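Local structure of YfkN protein (Bacillus subtilis subsp. subtilis, 3GVE) at residues 80-83 against 84-87; 328-331 against 332-336. The protein is a metal-binding protein of the calcineurin-like phosphoesterase family, holding a manganese and a magnesium ion at neighbouring sites. One frame throughout, in Å; residues are numbered along the deposited sequence.

In the fold
Contact 1 (80-83 with 84-87) comes first along the chain, in the last turn of helix 70-85, and contact 2 (328-331 with 332-336) lies much later, in the middle of helix 322-340 near the C-terminus. Their centres are about 18 Å apart and their nearest atoms about 9 Å, so they do not touch, yet helix 70-85 connects them: it ends in contact 1, while its earlier residues Leu-71 and Tyr-74 receive side chains from contact 2. Both contacts lie on the same side of the chain's centre, about 23 and 24 Å from it. Helix 70-85 thus joins the C-terminal helix to helix 115-123, which packs against contact 1.

Contact 1: residues 80-83 against 84-87; sequences KDDI and ISGT
Lys-80 and Ile-84 meet one turn apart where helix 70-85 runs out, at a C-terminal end closed by a glycine of positive phi, Gly-86 (phi 87°). With CG anti to the backbone N (chi1 -178°), the extended lysine chain from CG to CE runs past the isoleucine methyl at a slant: Ile-84 CD1 is 3.6 Å from both Lys-80 CG and Lys-80 CE. A bend at chi4 leaves Lys-80 NZ 3.9 Å from the same CD1. Two helical bonds follow, Ile-84 N to Lys-80 O at 2.9 Å and Ser-85 N to Asp-81 O at a longer 3.2 Å. After Ser-85 the bonding shifts from i-4 to i-3: Gly-86 N donates to Ile-83 O at 3.1 Å (N-H...O 137°) from well above the carbonyl plane, while its bond to Asp-82 O is weak. The chain then turns back, laying Thr-87 CG2 3.8 Å from Asp-82 OD1. Farther out, helix 115-123 packs against this end: Phe-117 touches Lys-80 and Ile-83, Thr-121 touches Ile-83, and Lys-123 NZ hydrogen-bonds to Ile-84 O. Across Gly-86, Ser-85 OG and Thr-87 OG1 are hydrogen-bonded at 2.9 Å, and either hydroxyl could be the donor.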
loop_
_atom_site.group_PDB
_atom_site.type_symbol
_atom_site.label_atom_id
_atom_site.label_comp_id
_atom_site.label_asym_id
_atom_site.label_seq_id
_atom_site.Cartn_x
_atom_site.Cartn_y
_atom_site.Cartn_z
ATOM N N LYS A 80 -18.057 -14.795 -6.086
ATOM C CA LYS A 80 -19.012 -13.710 -6.236
ATOM C C LYS A 80 -20.464 -14.177 -6.220
ATOM O O LYS A 80 -21.276 -13.649 -5.491
ATOM C CB LYS A 80 -18.740 -12.900 -7.514
ATOM C CG LYS A 80 -19.696 -11.716 -7.693
ATOM C CD LYS A 80 -19.265 -10.766 -8.795
ATOM C CE LYS A 80 -20.424 -9.898 -9.190
ATOM N NZ LYS A 80 -20.318 -8.542 -8.619
ATOM N N ASP A 81 -20.789 -15.151 -7.052
ATOM C CA ASP A 81 -22.180 -15.549 -7.204
ATOM C C ASP A 81 -22.776 -16.099 -5.918
ATOM O O ASP A 81 -23.858 -15.694 -5.529
ATOM C CB ASP A 81 -22.337 -16.541 -8.360
ATOM C CG ASP A 81 -22.069 -15.904 -9.697
ATOM O OD1 ASP A 81 -22.329 -14.701 -9.839
ATOM O OD2 ASP A 81 -21.597 -16.607 -10.603
ATOM N N ASP A 82 -22.052 -16.986 -5.253
ATOM C CA ASP A 82 -22.535 -17.573 -4.004
ATOM C C ASP A 82 -22.537 -16.605 -2.817
ATOM O O ASP A 82 -23.360 -16.721 -1.928
ATOM C CB ASP A 82 -21.769 -18.832 -3.660
ATOM C CG ASP A 82 -22.021 -19.953 -4.641
ATOM O OD1 ASP A 82 -23.094 -19.959 -5.255
ATOM O OD2 ASP A 82 -21.118 -20.778 -4.806
ATOM N N ILE A 83 -21.629 -15.631 -2.824
ATOM C CA ILE A 83 -21.634 -14.613 -1.785
ATOM C C ILE A 83 -22.852 -13.708 -1.996
ATOM O O ILE A 83 -23.560 -13.381 -1.063
ATOM C CB ILE A 83 -20.294 -13.848 -1.753
ATOM C CG1 ILE A 83 -19.190 -14.753 -1.186
ATOM C CG2 ILE A 83 -20.421 -12.564 -0.926
ATOM C CD1 ILE A 83 -17.729 -14.200 -1.336
ATOM N N ILE A 84 -23.123 -13.358 -3.243
ATOM C CA ILE A 84 -24.256 -12.488 -3.559
ATOM C C ILE A 84 -25.607 -13.089 -3.147
ATOM O O ILE A 84 -26.447 -12.409 -2.589
ATOM C CB ILE A 84 -24.233 -12.105 -5.044
ATOM C CG1 ILE A 84 -23.187 -11.010 -5.267
ATOM C CG2 ILE A 84 -25.597 -11.653 -5.521
ATOM C CD1 ILE A 84 -22.975 -10.642 -6.707
ATOM N N SER A 85 -25.764 -14.378 -3.394
ATOM C CA SER A 85 -26.995 -15.100 -3.102
ATOM C C SER A 85 -27.105 -15.445 -1.622
ATOM O O SER A 85 -28.175 -15.788 -1.140
ATOM C CB SER A 85 -27.062 -16.380 -3.939
ATOM O OG SER A 85 -26.173 -17.364 -3.462
ATOM N N GLY A 86 -25.983 -15.361 -0.907
ATOM C CA GLY A 86 -25.954 -15.686 0.510
ATOM C C GLY A 86 -25.714 -17.160 0.745
ATOM O O GLY A 86 -25.716 -17.633 1.861
ATOM N N THR A 87 -25.501 -17.878 -0.334
ATOM C CA THR A 87 -25.143 -19.281 -0.312
ATOM C C THR A 87 -23.803 -19.599 0.373
ATOM O O THR A 87 -23.677 -20.566 1.088
ATOM C CB THR A 87 -25.156 -19.847 -1.761
ATOM O OG1 THR A 87 -26.520 -19.930 -2.265
ATOM C CG2 THR A 87 -24.308 -21.180 -1.900
#

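Contact 2: residues 328-331 against 332-336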
loop_
_atom_site.group_PDB
_atom_site.type_symbol
_atom_site.label_atom_id
_atom_site.label_comp_id
_atom_site.label_asym_id
_atom_site.label_seq_id
_atom_site.Cartn_x
_atom_site.Cartn_y
_atom_site.Cartn_z
ATOM N N ILE A 328 -9.643 -19.393 8.178
ATOM C CA ILE A 328 -9.260 -18.869 6.868
ATOM C C ILE A 328 -8.329 -19.770 6.047
ATOM O O ILE A 328 -8.114 -19.514 4.906
ATOM C CB ILE A 328 -8.595 -17.467 7.022
ATOM C CG1 ILE A 328 -8.698 -16.667 5.720
ATOM C CG2 ILE A 328 -7.140 -17.611 7.489
ATOM C CD1 ILE A 328 -10.131 -16.289 5.337
ATOM N N GLN A 329 -7.781 -20.814 6.651
ATOM C CA GLN A 329 -6.734 -21.620 6.016
ATOM C C GLN A 329 -7.023 -22.046 4.577
ATOM O O GLN A 329 -6.199 -21.852 3.706
ATOM C CB GLN A 329 -6.430 -22.864 6.852
ATOM C CG GLN A 329 -5.377 -23.736 6.235
ATOM C CD GLN A 329 -4.745 -24.615 7.260
ATOM O OE1 GLN A 329 -4.054 -24.157 8.132
ATOM N NE2 GLN A 329 -5.009 -25.901 7.163
ATOM N N GLN A 330 -8.191 -22.628 4.343
ATOM C CA GLN A 330 -8.511 -23.128 2.997
ATOM C C GLN A 330 -8.533 -21.981 1.990
ATOM O O GLN A 330 -8.011 -22.088 0.914
ATOM C CB GLN A 330 -9.835 -23.896 2.959
ATOM C CG GLN A 330 -10.034 -24.665 1.642
ATOM C CD GLN A 330 -8.824 -25.539 1.303
ATOM O OE1 GLN A 330 -8.475 -26.431 2.061
ATOM N NE2 GLN A 330 -8.159 -25.247 0.186
ATOM N N THR A 331 -9.153 -20.878 2.377
ATOM C CA THR A 331 -9.202 -19.700 1.512
ATOM C C THR A 331 -7.802 -19.146 1.244
ATOM O O THR A 331 -7.475 -18.765 0.148
ATOM C CB THR A 331 -10.061 -18.589 2.143
ATOM O OG1 THR A 331 -11.385 -19.078 2.356
ATOM C CG2 THR A 331 -10.116 -17.362 1.232
ATOM N N HIS A 332 -7.003 -19.090 2.290
ATOM C CA HIS A 332 -5.620 -18.657 2.175
ATOM C C HIS A 332 -4.841 -19.542 1.196
ATOM O O HIS A 332 -4.157 -19.043 0.333
ATOM C CB HIS A 332 -4.987 -18.639 3.560
ATOM C CG HIS A 332 -3.513 -18.388 3.550
ATOM N ND1 HIS A 332 -2.952 -17.198 3.140
ATOM C CD2 HIS A 332 -2.485 -19.194 3.887
ATOM C CE1 HIS A 332 -1.640 -17.280 3.244
ATOM N NE2 HIS A 332 -1.333 -18.478 3.697
ATOM N N GLN A 333 -4.994 -20.855 1.324
ATOM C CA GLN A 333 -4.313 -21.782 0.405
ATOM C C GLN A 333 -4.826 -21.646 -1.022
ATOM O O GLN A 333 -4.049 -21.699 -1.955
ATOM C CB GLN A 333 -4.399 -23.221 0.909
ATOM C CG GLN A 333 -3.611 -23.390 2.193
ATOM C CD GLN A 333 -3.647 -24.777 2.740
ATOM O OE1 GLN A 333 -4.105 -25.697 2.084
ATOM N NE2 GLN A 333 -3.149 -24.937 3.943
ATOM N N ASN A 334 -6.119 -21.409 -1.179
ATOM C CA ASN A 334 -6.682 -21.149 -2.498
ATOM C C ASN A 334 -6.146 -19.851 -3.090
ATOM O O ASN A 334 -5.929 -19.732 -4.282
ATOM C CB ASN A 334 -8.221 -21.107 -2.434
ATOM C CG ASN A 334 -8.837 -22.467 -2.127
ATOM O OD1 ASN A 334 -8.182 -23.490 -2.200
ATOM N ND2 ASN A 334 -10.099 -22.464 -1.779
ATOM N N THR A 335 -5.946 -18.863 -2.226
ATOM C CA THR A 335 -5.375 -17.594 -2.647
ATOM C C THR A 335 -3.915 -17.751 -3.107
ATOM O O THR A 335 -3.511 -17.169 -4.090
ATOM C CB THR A 335 -5.511 -16.531 -1.535
ATOM O OG1 THR A 335 -6.900 -16.304 -1.291
ATOM C CG2 THR A 335 -4.869 -15.213 -1.938
ATOM N N LEU A 336 -3.143 -18.531 -2.370
ATOM C CA LEU A 336 -1.780 -18.814 -2.797
ATOM C C LEU A 336 -1.775 -19.409 -4.208
ATOM O O LEU A 336 -0.983 -19.018 -5.025
ATOM C CB LEU A 336 -1.103 -19.772 -1.829
ATOM C CG LEU A 336 -0.804 -19.278 -0.420
ATOM C CD1 LEU A 336 -0.269 -20.415 0.430
ATOM C CD2 LEU A 336 0.154 -18.090 -0.377
HETATM O O HOH W 1 -5.563 -26.508 -0.258
HETATM O O HOH W 2 -12.194 -20.639 0.116
#
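Gln-330 and Asn-334, one turn apart on helix 322-340, join their side-chain amides at an angle: the planes are 46° apart, and Gln-330 NE2 donates to Asn-334 OD1 at 3.0 Å. The acceptor lies in the plane of the glutamine amide, whereas the donor stands above the plane of the asparagine carbonyl, so the bond misses the lone pairs of OD1. A bend at chi2 (51°) turns Gln-330 NE2 toward Asn-334 OD1. The same NE2 donates to a water, 2.9 Å away, which in turn donates to Gln-333 OE1, linking three polar side chains. The neighbouring pair is set differently: Gln-329 and Gln-333 run side by side in the same direction, their amides only 13° from parallel, with Gln-333 NE2 packed 3.4 Å from Gln-329 CG.

On another side of the helix, Thr-335 OG1 turns back to donate to Thr-331 O at 2.9 Å. Thr-335 N bonds to the same oxygen at 2.8 Å from the opposite face of its plane, so one carbonyl serves two donors. His-332 swings its ring away from the preceding turn: ND1 hydrogen-bonds to Tyr-29 OH, Tyr-27 meets the ring edge to face, and Leu-336 CG lies above one ring face, offset toward the rim. Ile-328 and Thr-335 touch Leu-71 of helix 70-85.

The chemistry divides the helix accordingly: exposed Gln-330 bonds to Asn-334 and through water to Gln-333, Gln-329 and Gln-333 pack their chains alongside, buried Thr-335 satisfies its hydroxyl within its own helix, and buried His-332 satisfies ND1 through Tyr-29.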